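Local structure of metallo-beta-lactamase superfamily protein (Thermus thermophilus, 2ZWR) at residues L146-V151 / H184-T189; A62-V67 / K100-V105; V18-G23 / F115-L120; P78-L83 / H125-V130. The protein probably acts as a zinc-dependent hydrolase of the metallo-beta-lactamase superfamily, holding a pair of zinc ions, although its natural substrate is not established. All coordinates share one frame; numbering follows the deposited sequence.

Interaction 1 (L146-V151 / H184-T189). With ZN (zinc ion), chain C.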
loop_
_atom_site.group_PDB
_atom_site.type_symbol
_atom_site.label_atom_id
_atom_site.label_comp_id
_atom_site.label_asym_id
_atom_site.label_seq_id
_atom_site.Cartn_x
_atom_site.Cartn_y
_atom_site.Cartn_z
ATOM N N LEU A 146 -8.171 -4.886 4.195
ATOM C CA LEU A 146 -9.107 -5.929 3.824
ATOM C C LEU A 146 -8.482 -6.918 2.841
ATOM O O LEU A 146 -7.975 -6.519 1.784
ATOM C CB LEU A 146 -10.352 -5.279 3.201
ATOM C CG LEU A 146 -11.504 -6.153 2.701
ATOM C CD1 LEU A 146 -12.223 -6.883 3.850
ATOM C CD2 LEU A 146 -12.490 -5.299 1.904
ATOM N N PHE A 147 -8.548 -8.204 3.184
ATOM C CA PHE A 147 -8.069 -9.264 2.311
ATOM C C PHE A 147 -9.230 -10.069 1.754
ATOM O O PHE A 147 -10.381 -9.877 2.155
ATOM C CB PHE A 147 -7.083 -10.186 3.050
ATOM C CG PHE A 147 -5.896 -9.460 3.634
ATOM C CD1 PHE A 147 -5.202 -8.503 2.883
ATOM C CD2 PHE A 147 -5.476 -9.724 4.932
ATOM C CE1 PHE A 147 -4.104 -7.818 3.422
ATOM C CE2 PHE A 147 -4.383 -9.049 5.476
ATOM C CZ PHE A 147 -3.688 -8.096 4.711
ATOM N N ARG A 148 -8.913 -10.954 0.812
ATOM C CA ARG A 148 -9.847 -11.953 0.324
ATOM C C ARG A 148 -10.028 -12.994 1.440
ATOM O O ARG A 148 -9.162 -13.843 1.659
ATOM C CB ARG A 148 -9.321 -12.561 -0.993
ATOM C CG ARG A 148 -10.010 -13.831 -1.524
ATOM C CD ARG A 148 -11.403 -13.581 -2.094
ATOM N NE ARG A 148 -12.394 -13.409 -1.030
ATOM C CZ ARG A 148 -13.029 -14.405 -0.417
ATOM N NH1 ARG A 148 -13.905 -14.126 0.538
ATOM N NH2 ARG A 148 -12.793 -15.675 -0.753
ATOM N N GLY A 149 -11.127 -12.865 2.181
ATOM C CA GLY A 149 -11.456 -13.785 3.271
ATOM C C GLY A 149 -10.860 -13.476 4.639
ATOM O O GLY A 149 -10.959 -14.297 5.555
ATOM N N SER A 150 -10.252 -12.301 4.792
ATOM C CA SER A 150 -9.661 -11.908 6.069
ATOM C C SER A 150 -9.460 -10.402 6.150
ATOM O O SER A 150 -9.880 -9.660 5.254
ATOM C CB SER A 150 -8.321 -12.627 6.301
ATOM O OG SER A 150 -7.867 -12.418 7.636
ATOM N N VAL A 151 -8.831 -9.953 7.236
ATOM C CA VAL A 151 -8.505 -8.535 7.420
ATOM C C VAL A 151 -7.082 -8.386 7.944
ATOM O O VAL A 151 -6.443 -9.377 8.327
ATOM C CB VAL A 151 -9.526 -7.789 8.322
ATOM C CG1 VAL A 151 -10.926 -7.904 7.754
ATOM C CG2 VAL A 151 -9.476 -8.293 9.769
ATOM N N HIS A 184 -1.680 -8.063 0.547
ATOM C CA HIS A 184 -1.338 -9.501 0.541
ATOM C C HIS A 184 -2.485 -10.325 -0.039
ATOM O O HIS A 184 -3.644 -9.982 0.138
ATOM C CB HIS A 184 -1.007 -10.021 1.957
ATOM C CG HIS A 184 0.019 -9.199 2.675
ATOM N ND1 HIS A 184 1.364 -9.498 2.646
ATOM C CD2 HIS A 184 -0.100 -8.064 3.405
ATOM C CE1 HIS A 184 2.031 -8.587 3.334
ATOM N NE2 HIS A 184 1.166 -7.704 3.806
ATOM N N GLY A 185 -2.150 -11.426 -0.703
ATOM C CA GLY A 185 -3.148 -12.348 -1.223
ATOM C C GLY A 185 -3.815 -11.841 -2.492
ATOM O O GLY A 185 -3.374 -10.839 -3.061
ATOM N N PRO A 186 -4.891 -12.527 -2.938
ATOM C CA PRO A 186 -5.543 -12.214 -4.214
ATOM C C PRO A 186 -6.470 -11.011 -4.147
ATOM O O PRO A 186 -6.861 -10.568 -3.056
ATOM C CB PRO A 186 -6.354 -13.475 -4.527
ATOM C CG PRO A 186 -6.547 -14.164 -3.246
ATOM C CD PRO A 186 -5.547 -13.646 -2.242
ATOM N N GLY A 187 -6.822 -10.493 -5.316
ATOM C CA GLY A 187 -7.754 -9.383 -5.398
ATOM C C GLY A 187 -9.142 -9.857 -5.031
ATOM O O GLY A 187 -9.410 -11.058 -5.007
ATOM N N THR A 188 -10.024 -8.905 -4.756
ATOM C CA THR A 188 -11.402 -9.197 -4.373
ATOM C C THR A 188 -12.259 -7.971 -4.736
ATOM O O THR A 188 -11.786 -7.070 -5.454
ATOM C CB THR A 188 -11.497 -9.596 -2.854
ATOM O OG1 THR A 188 -12.824 -10.027 -2.534
ATOM C CG2 THR A 188 -11.092 -8.471 -1.936
ATOM N N THR A 189 -13.511 -7.951 -4.284
ATOM C CA THR A 189 -14.362 -6.771 -4.420
ATOM C C THR A 189 -14.966 -6.484 -3.062
ATOM O O THR A 189 -14.974 -7.349 -2.184
ATOM C CB THR A 189 -15.509 -6.959 -5.456
ATOM O OG1 THR A 189 -16.439 -7.938 -4.971
ATOM C CG2 THR A 189 -14.976 -7.362 -6.841
HETATM ZN ZN ZN C . 1.775 -6.058 4.716
HETATM O O HOH W 1 -6.294 -10.884 -0.302
HETATM O O HOH W 2 2.350 -5.555 6.465
#
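Phe-147 runs alongside His-184, both side chains pointing the same way, and the far end of the phenyl ring reaches the imidazole, with CZ of Phe-147 3.8 Å from CD2 of His-184. The two rings meet obliquely, their planes at 88°. Phe-147 sets CG opposite its own carbonyl carbon (chi1 -57°), which carries the near part of the ring over to the backbone of His-184, CD1 lying 3.5 Å from His-184 O. Arg-148 swings the other way, with CG anti to the backbone N at 168°, and its chain then bends twice. The aliphatic part passes Pro-186, CG of Arg-148 being 3.9 Å from CG of Pro-186, before NE comes to 3.7 Å from OG1 of Thr-188. Glu-193 of helix 190-196 draws these two together, with a salt bridge to Arg-148 NE and a hydrogen bond to Thr-188 OG1, and it also bonds Gly-149 N. Water 1 joins the backbones: it accepts from Arg-148 N at 2.8 Å and donates to His-184 O and Pro-186 O. His-184 NE2 binds zinc at 2.0 Å, beside Asp-58, His-59, Asp-144 and water 2, while its ND1 is hydrogen-bonded to Gln-12 O. With both ring nitrogens engaged, the rotation of the imidazole is fixed; Phe-147 supplies an apolar flank, and the polar links between the segments run through a water and a shared carboxylate.

Interaction 2 (A62-V67 / K100-V105)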
loop_
_atom_site.group_PDB
_atom_site.type_symbol
_atom_site.label_atom_id
_atom_site.label_comp_id
_atom_site.label_asym_id
_atom_site.label_seq_id
_atom_site.Cartn_x
_atom_site.Cartn_y
_atom_site.Cartn_z
ATOM N N ALA A 62 11.953 -1.941 -0.854
ATOM C CA ALA A 62 12.528 -1.618 -2.159
ATOM C C ALA A 62 12.501 -0.130 -2.434
ATOM O O ALA A 62 12.901 0.309 -3.508
ATOM C CB ALA A 62 11.799 -2.355 -3.268
ATOM N N VAL A 63 12.032 0.656 -1.470
ATOM C CA VAL A 63 11.990 2.111 -1.657
ATOM C C VAL A 63 13.378 2.699 -1.919
ATOM O O VAL A 63 13.555 3.393 -2.912
ATOM C CB VAL A 63 11.272 2.847 -0.495
ATOM C CG1 VAL A 63 11.480 4.367 -0.602
ATOM C CG2 VAL A 63 9.794 2.513 -0.501
ATOM N N ALA A 64 14.360 2.402 -1.053
ATOM C CA ALA A 64 15.697 3.021 -1.162
ATOM C C ALA A 64 16.414 2.894 -2.533
ATOM O O ALA A 64 16.832 3.910 -3.094
ATOM C CB ALA A 64 16.614 2.582 -0.010
ATOM N N PRO A 65 16.576 1.655 -3.063
ATOM C CA PRO A 65 17.185 1.516 -4.397
ATOM C C PRO A 65 16.445 2.241 -5.515
ATOM O O PRO A 65 17.087 2.786 -6.416
ATOM C CB PRO A 65 17.179 -0.004 -4.648
ATOM C CG PRO A 65 16.205 -0.585 -3.641
ATOM C CD PRO A 65 16.278 0.338 -2.455
ATOM N N LEU A 66 15.115 2.256 -5.460
ATOM C CA LEU A 66 14.318 2.915 -6.494
ATOM C C LEU A 66 14.401 4.442 -6.431
ATOM O O LEU A 66 14.385 5.097 -7.461
ATOM C CB LEU A 66 12.863 2.442 -6.440
ATOM C CG LEU A 66 12.686 0.945 -6.740
ATOM C CD1 LEU A 66 11.217 0.557 -6.734
ATOM C CD2 LEU A 66 13.337 0.551 -8.057
ATOM N N VAL A 67 14.507 4.989 -5.220
ATOM C CA VAL A 67 14.721 6.425 -5.024
ATOM C C VAL A 67 16.129 6.829 -5.495
ATOM O O VAL A 67 16.300 7.843 -6.172
ATOM C CB VAL A 67 14.487 6.833 -3.540
ATOM C CG1 VAL A 67 14.985 8.233 -3.265
ATOM C CG2 VAL A 67 13.006 6.707 -3.178
ATOM N N LYS A 100 17.528 0.848 4.622
ATOM C CA LYS A 100 16.770 1.871 5.324
ATOM C C LYS A 100 16.060 2.766 4.314
ATOM O O LYS A 100 16.689 3.300 3.398
ATOM C CB LYS A 100 17.697 2.704 6.216
ATOM C CG LYS A 100 16.961 3.641 7.178
ATOM C CD LYS A 100 17.929 4.553 7.921
ATOM C CE LYS A 100 17.233 5.248 9.078
ATOM N NZ LYS A 100 16.180 6.173 8.602
ATOM N N PRO A 101 14.732 2.914 4.466
ATOM C CA PRO A 101 13.953 3.755 3.570
ATOM C C PRO A 101 14.420 5.213 3.673
ATOM O O PRO A 101 14.634 5.699 4.780
ATOM C CB PRO A 101 12.523 3.578 4.086
ATOM C CG PRO A 101 12.552 2.283 4.843
ATOM C CD PRO A 101 13.885 2.279 5.491
ATOM N N PRO A 102 14.606 5.893 2.522
ATOM C CA PRO A 102 15.192 7.235 2.477
ATOM C C PRO A 102 14.249 8.376 2.870
ATOM O O PRO A 102 13.070 8.385 2.513
ATOM C CB PRO A 102 15.599 7.386 1.001
ATOM C CG PRO A 102 14.622 6.570 0.270
ATOM C CD PRO A 102 14.288 5.396 1.172
ATOM N N LEU A 103 14.799 9.342 3.587
ATOM C CA LEU A 103 14.094 10.582 3.884
ATOM C C LEU A 103 14.609 11.707 2.986
ATOM O O LEU A 103 15.754 11.649 2.530
ATOM C CB LEU A 103 14.272 10.935 5.358
ATOM C CG LEU A 103 13.550 9.965 6.300
ATOM C CD1 LEU A 103 14.243 9.912 7.644
ATOM C CD2 LEU A 103 12.075 10.331 6.446
ATOM N N PRO A 104 13.776 12.743 2.737
ATOM C CA PRO A 104 12.443 12.971 3.291
ATOM C C PRO A 104 11.316 12.307 2.493
ATOM O O PRO A 104 11.534 11.827 1.374
ATOM C CB PRO A 104 12.317 14.493 3.213
ATOM C CG PRO A 104 13.015 14.820 1.953
ATOM C CD PRO A 104 14.167 13.843 1.837
ATOM N N VAL A 105 10.124 12.273 3.086
ATOM C CA VAL A 105 8.926 11.847 2.377
ATOM C C VAL A 105 7.990 13.039 2.190
ATOM O O VAL A 105 8.106 14.033 2.903
ATOM C CB VAL A 105 8.186 10.675 3.095
ATOM C CG1 VAL A 105 9.131 9.518 3.328
ATOM C CG2 VAL A 105 7.566 11.127 4.410
#
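Lys-100 begins the contact with its backbone: its carbonyl O lies 3.5 Å from CB of Ala-64, whose small methyl lets the chain pass close to the helix, while the lysine side chain leaves the backbone away from the helix and its NZ makes a weak hydrogen bond with Glu-85 O. Pro-101 gives the nearest pair of CA atoms, 5.1 Å from its CA to CA of Ala-64, and turns its ring to Val-60 and Tyr-84. Pro-102 carries most of the packing. Its CD is 3.5 Å from CG1 of Val-63, a tight carbon pair, and 3.6 Å from CA of Ala-64, while its CG lies 3.8 Å from CG2 of Val-67. Residues 63, 64 and 67 share one face of helix 63-70, the helix of a beta-alpha-beta crossover between the parallel strands 50-51 and 74-76. Val-63 places CG1 anti to its backbone N (chi1 170°), and this is the branch that meets the proline obliquely. A compact, rigid ring suits this face, lodging between two valines and an alanine without an amide hydrogen needing a partner. The carbonyl of Pro-102 is hydrogen-bonded by Tyr-84 OH. Beyond the cis peptide before Pro-104, Val-105 packs on Val-74 as the chain approaches edge strand 106-107.

Interaction 3 (V18-G23 / F115-L120). With ZN (zinc ion), chain H.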
loop_
_atom_site.group_PDB
_atom_site.type_symbol
_atom_site.label_atom_id
_atom_site.label_comp_id
_atom_site.label_asym_id
_atom_site.label_seq_id
_atom_site.Cartn_x
_atom_site.Cartn_y
_atom_site.Cartn_z
ATOM N N VAL A 18 0.835 1.292 -11.488
ATOM C CA VAL A 18 -0.468 1.743 -11.960
ATOM C C VAL A 18 -0.269 2.909 -12.915
ATOM O O VAL A 18 0.389 3.896 -12.568
ATOM C CB VAL A 18 -1.376 2.211 -10.778
ATOM C CG1 VAL A 18 -2.753 2.641 -11.284
ATOM C CG2 VAL A 18 -1.493 1.114 -9.704
ATOM N N GLU A 19 -0.835 2.793 -14.109
ATOM C CA GLU A 19 -0.854 3.910 -15.049
ATOM C C GLU A 19 -2.041 4.801 -14.706
ATOM O O GLU A 19 -3.172 4.359 -14.739
ATOM C CB GLU A 19 -0.928 3.420 -16.505
ATOM C CG GLU A 19 -0.670 4.537 -17.542
ATOM C CD GLU A 19 -0.455 4.024 -18.978
ATOM O OE1 GLU A 19 -0.774 2.843 -19.274
ATOM O OE2 GLU A 19 0.039 4.821 -19.816
ATOM N N THR A 20 -1.780 6.052 -14.354
ATOM C CA THR A 20 -2.861 6.992 -14.059
ATOM C C THR A 20 -2.966 8.034 -15.177
ATOM O O THR A 20 -2.112 8.098 -16.066
ATOM C CB THR A 20 -2.678 7.679 -12.665
ATOM O OG1 THR A 20 -1.835 8.834 -12.780
ATOM C CG2 THR A 20 -2.072 6.703 -11.637
ATOM N N GLY A 21 -4.018 8.844 -15.135
ATOM C CA GLY A 21 -4.163 9.959 -16.074
ATOM C C GLY A 21 -3.060 11.001 -15.932
ATOM O O GLY A 21 -2.874 11.835 -16.824
ATOM N N GLU A 22 -2.332 10.951 -14.812
ATOM C CA GLU A 22 -1.193 11.841 -14.567
ATOM C C GLU A 22 0.160 11.134 -14.635
ATOM O O GLU A 22 1.169 11.658 -14.158
ATOM C CB GLU A 22 -1.340 12.534 -13.216
ATOM C CG GLU A 22 -2.404 13.622 -13.206
ATOM C CD GLU A 22 -3.004 13.839 -11.834
ATOM O OE1 GLU A 22 -2.246 13.979 -10.851
ATOM O OE2 GLU A 22 -4.245 13.874 -11.736
ATOM N N GLY A 23 0.194 9.956 -15.240
ATOM C CA GLY A 23 1.438 9.196 -15.329
ATOM C C GLY A 23 1.470 8.030 -14.354
ATOM O O GLY A 23 0.623 7.939 -13.456
ATOM N N PHE A 115 -2.537 11.856 -8.335
ATOM C CA PHE A 115 -2.466 10.845 -9.386
ATOM C C PHE A 115 -3.796 10.142 -9.622
ATOM O O PHE A 115 -3.836 8.935 -9.867
ATOM C CB PHE A 115 -1.356 9.829 -9.087
ATOM C CG PHE A 115 0.028 10.421 -9.088
ATOM C CD1 PHE A 115 0.725 10.592 -10.284
ATOM C CD2 PHE A 115 0.640 10.784 -7.891
ATOM C CE1 PHE A 115 2.014 11.134 -10.289
ATOM C CE2 PHE A 115 1.931 11.315 -7.873
ATOM C CZ PHE A 115 2.622 11.490 -9.075
ATOM N N GLY A 116 -4.884 10.911 -9.557
ATOM C CA GLY A 116 -6.217 10.396 -9.853
ATOM C C GLY A 116 -6.859 9.625 -8.714
ATOM O O GLY A 116 -7.935 9.040 -8.902
ATOM N N PHE A 117 -6.215 9.625 -7.542
ATOM C CA PHE A 117 -6.740 8.946 -6.349
ATOM C C PHE A 117 -7.245 9.931 -5.295
ATOM O O PHE A 117 -6.749 11.053 -5.182
ATOM C CB PHE A 117 -5.661 8.059 -5.688
ATOM C CG PHE A 117 -5.203 6.892 -6.538
ATOM C CD1 PHE A 117 -6.059 5.834 -6.821
ATOM C CD2 PHE A 117 -3.899 6.847 -7.027
ATOM C CE1 PHE A 117 -5.627 4.763 -7.594
ATOM C CE2 PHE A 117 -3.455 5.791 -7.798
ATOM C CZ PHE A 117 -4.314 4.742 -8.083
ATOM N N GLN A 118 -8.214 9.490 -4.504
ATOM C CA GLN A 118 -8.583 10.190 -3.281
ATOM C C GLN A 118 -7.987 9.404 -2.111
ATOM O O GLN A 118 -8.137 8.179 -2.034
ATOM C CB GLN A 118 -10.107 10.294 -3.167
ATOM C CG GLN A 118 -10.620 10.859 -1.838
ATOM C CD GLN A 118 -12.158 10.848 -1.713
ATOM O OE1 GLN A 118 -12.719 11.566 -0.882
ATOM N NE2 GLN A 118 -12.835 10.042 -2.536
ATOM N N VAL A 119 -7.304 10.109 -1.214
ATOM C CA VAL A 119 -6.690 9.489 -0.045
ATOM C C VAL A 119 -7.705 9.342 1.091
ATOM O O VAL A 119 -8.346 10.312 1.507
ATOM C CB VAL A 119 -5.425 10.259 0.410
ATOM C CG1 VAL A 119 -4.821 9.666 1.707
ATOM C CG2 VAL A 119 -4.384 10.275 -0.706
ATOM N N LEU A 120 -7.863 8.104 1.555
ATOM C CA LEU A 120 -8.684 7.780 2.715
ATOM C C LEU A 120 -7.752 7.400 3.857
ATOM O O LEU A 120 -7.000 6.434 3.734
ATOM C CB LEU A 120 -9.602 6.593 2.397
ATOM C CG LEU A 120 -10.931 6.744 1.632
ATOM C CD1 LEU A 120 -10.934 7.878 0.633
ATOM C CD2 LEU A 120 -11.300 5.437 0.940
HETATM ZN ZN ZN H . -3.878 15.359 -9.725
HETATM O O HOH W 3 -5.620 14.138 -8.839
#
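The Phe-115 ring meets Thr-20 and Glu-22 at its edge: OG1 of Thr-20 lies in the ring plane, 4.0 Å from CD1 of Phe-115, and Glu-22 O approaches the rim near that plane. Gly-23 O comes at it obliquely, while Val-25, Ala-49 and Leu-51 from elsewhere in the chain pack against this side chain. Phe-117 likewise receives Val-18 at its edge, CG1 of Val-18 being 4.1 Å from CZ of Phe-117, while CG2 of Thr-20 approaches obliquely. The carbonyl O of Phe-115 lies against CB of Thr-20 at 3.3 Å. Thr-20 holds OG1 between its backbone N and carbonyl carbon (chi1 86°). There the hydroxyl accepts from Glu-22 N at 3.0 Å, an ST turn, and donates to Gly-23 O at 2.7 Å, in the carbonyl plane on a lone pair. Glu-22 stretches out, and its OE1 takes a weak hydrogen bond from Phe-115 N at 3.3 Å. Both carboxylate oxygens grip a surface zinc ion, OE1 of Glu-22 at 2.4 Å, with water 3 as another ligand. Positive phi at Gly-23 and Gly-116 suits glycine. The type I turn from Thr-20 to Gly-23 closes the hairpin of strands 13-20 and 23-27, and its meeting with the bend before strand 117-121 joins the two sheets of the alpha-beta-beta-alpha sandwich that defines this superfamily.

Interaction 4 (P78-L83 / H125-V130). With ZN (zinc ion), chain D.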
loop_
_atom_site.group_PDB
_atom_site.type_symbol
_atom_site.label_atom_id
_atom_site.label_comp_id
_atom_site.label_asym_id
_atom_site.label_seq_id
_atom_site.Cartn_x
_atom_site.Cartn_y
_atom_site.Cartn_z
ATOM N N PRO A 78 2.035 11.047 7.512
ATOM C CA PRO A 78 2.999 11.393 8.561
ATOM C C PRO A 78 2.873 10.563 9.849
ATOM O O PRO A 78 3.848 10.435 10.586
ATOM C CB PRO A 78 2.713 12.878 8.839
ATOM C CG PRO A 78 1.354 13.127 8.281
ATOM C CD PRO A 78 1.237 12.218 7.100
ATOM N N LEU A 79 1.690 10.015 10.120
ATOM C CA LEU A 79 1.526 9.162 11.303
ATOM C C LEU A 79 2.249 7.802 11.173
ATOM O O LEU A 79 2.456 7.122 12.174
ATOM C CB LEU A 79 0.054 8.990 11.676
ATOM C CG LEU A 79 -0.638 10.197 12.342
ATOM C CD1 LEU A 79 -2.062 9.860 12.697
ATOM C CD2 LEU A 79 0.114 10.657 13.594
ATOM N N ASP A 80 2.665 7.430 9.961
ATOM C CA ASP A 80 3.506 6.219 9.779
ATOM C C ASP A 80 5.016 6.484 9.649
ATOM O O ASP A 80 5.790 5.550 9.377
ATOM C CB ASP A 80 3.023 5.362 8.606
ATOM C CG ASP A 80 2.097 4.239 9.047
ATOM O OD1 ASP A 80 1.573 4.315 10.177
ATOM O OD2 ASP A 80 1.903 3.269 8.279
ATOM N N LEU A 81 5.433 7.741 9.832
ATOM C CA LEU A 81 6.859 8.094 9.789
ATOM C C LEU A 81 7.730 7.312 10.781
ATOM O O LEU A 81 8.817 6.870 10.404
ATOM C CB LEU A 81 7.085 9.594 10.007
ATOM C CG LEU A 81 7.674 10.501 8.917
ATOM C CD1 LEU A 81 8.490 9.789 7.831
ATOM C CD2 LEU A 81 6.592 11.381 8.312
ATOM N N PRO A 82 7.283 7.170 12.056
ATOM C CA PRO A 82 8.093 6.378 12.988
ATOM C C PRO A 82 8.305 4.941 12.518
ATOM O O PRO A 82 9.400 4.407 12.677
ATOM C CB PRO A 82 7.282 6.428 14.290
ATOM C CG PRO A 82 6.515 7.721 14.179
ATOM C CD PRO A 82 6.103 7.743 12.740
ATOM N N LEU A 83 7.277 4.337 11.924
ATOM C CA LEU A 83 7.404 3.014 11.333
ATOM C C LEU A 83 8.385 3.029 10.154
ATOM O O LEU A 83 9.229 2.140 10.020
ATOM C CB LEU A 83 6.039 2.484 10.881
ATOM C CG LEU A 83 4.990 2.115 11.928
ATOM C CD1 LEU A 83 3.674 1.762 11.250
ATOM C CD2 LEU A 83 5.443 0.967 12.811
ATOM N N HIS A 125 -4.555 -0.932 11.323
ATOM C CA HIS A 125 -3.447 -1.862 11.059
ATOM C C HIS A 125 -2.124 -1.125 11.355
ATOM O O HIS A 125 -1.165 -1.717 11.867
ATOM C CB HIS A 125 -3.524 -2.383 9.619
ATOM C CG HIS A 125 -2.403 -3.296 9.228
ATOM N ND1 HIS A 125 -2.362 -4.623 9.590
ATOM C CD2 HIS A 125 -1.295 -3.078 8.482
ATOM C CE1 HIS A 125 -1.269 -5.182 9.099
ATOM N NE2 HIS A 125 -0.605 -4.267 8.419
ATOM N N SER A 126 -2.100 0.173 11.041
ATOM C CA SER A 126 -1.021 1.077 11.446
ATOM C C SER A 126 -1.611 2.498 11.535
ATOM O O SER A 126 -2.646 2.759 10.939
ATOM C CB SER A 126 0.165 1.014 10.467
ATOM O OG SER A 126 -0.162 1.626 9.235
ATOM N N PRO A 127 -0.973 3.405 12.305
ATOM C CA PRO A 127 -1.564 4.740 12.568
ATOM C C PRO A 127 -1.738 5.633 11.335
ATOM O O PRO A 127 -2.665 6.461 11.299
ATOM C CB PRO A 127 -0.578 5.398 13.553
ATOM C CG PRO A 127 0.402 4.356 13.941
ATOM C CD PRO A 127 0.316 3.205 12.995
ATOM N N GLY A 128 -0.854 5.469 10.350
ATOM C CA GLY A 128 -0.871 6.263 9.116
ATOM C C GLY A 128 -1.311 5.452 7.899
ATOM O O GLY A 128 -0.954 5.772 6.752
ATOM N N HIS A 129 -2.092 4.402 8.143
ATOM C CA HIS A 129 -2.534 3.521 7.062
ATOM C C HIS A 129 -3.590 4.241 6.225
ATOM O O HIS A 129 -4.600 4.710 6.763
ATOM C CB HIS A 129 -3.093 2.200 7.615
ATOM C CG HIS A 129 -3.209 1.117 6.586
ATOM N ND1 HIS A 129 -4.065 1.198 5.510
ATOM C CD2 HIS A 129 -2.574 -0.072 6.467
ATOM C CE1 HIS A 129 -3.948 0.113 4.768
ATOM N NE2 HIS A 129 -3.052 -0.675 5.328
ATOM N N VAL A 130 -3.349 4.325 4.915
ATOM C CA VAL A 130 -4.302 4.949 3.990
ATOM C C VAL A 130 -4.784 3.966 2.928
ATOM O O VAL A 130 -4.231 2.869 2.795
ATOM C CB VAL A 130 -3.738 6.234 3.293
ATOM C CG1 VAL A 130 -3.339 7.294 4.321
ATOM C CG2 VAL A 130 -2.578 5.907 2.335
HETATM ZN ZN ZN D . 1.155 -4.063 7.271
HETATM O O HOH W 2 2.350 -5.555 6.465
#
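Asp-80 grips the bend of segment 125-130 with both carboxylate oxygens. OD1 of Asp-80 accepts from Gly-128 N at 2.7 Å, the donor standing 62° out of the carboxylate plane, while OD2 receives the hydroxyl OG of Ser-126 at 2.8 Å on its syn lone pair. A chi1 of 72° at Ser-126 tucks the hydroxyl back over its own main chain, where it faces the acid. Gly-128 has no beta carbon, which would run into Asp-80 N, and its CA comes within 3.9 Å of CB of Leu-79. Pro-127 adds apolar contact: its CB lies 4.1 Å from CB of Leu-79, and its CD meets CD1 of Leu-83 tip to tip, also at 4.1 Å. The type I turn from Ser-126 to His-129 presents the serine hydroxyl and the glycine N-H together. Asp-80 OD2 also accepts from Ala-55 N, within the His-X-His-X-Asp-His signature, so this buried acid braces two metal-bearing loops as a second-shell residue. Next to the turn, NE2 of His-125 binds zinc at 2.1 Å with His-54, His-56, Asp-144 and water 2, and its ND1 bonds to Arg-153 O. His-129 stacks on His-54, and its NE2 is hydrogen-bonded to Asp-144 N. Segment 78-83 leads from strand 74-76 of one sheet into helix 81-85, whereas 125-130 lies in the connection between strands 117-121 and 130-134 of the other.

From the N terminus, the hairpin tip 18-23 waits longest for its partner: interaction 3 closes at 115-120, bringing the two sheets together. Within that span lies the whole of interaction 2, which closes when 100-105 returns to helix 63-70. Interaction 4 opens at 78-83, between the segments of interaction 2, and closes at 125-130, after interaction 3, so it crosses both. It touches each: Leu-81 packs on Leu-103 and Val-105, and Val-130 on Val-119. Interaction 1 follows in series, joining the small hairpin 146-151 to the approach to edge strand 188-189. Interactions 1 and 4 supply ligands to different zinc ions that share water 2.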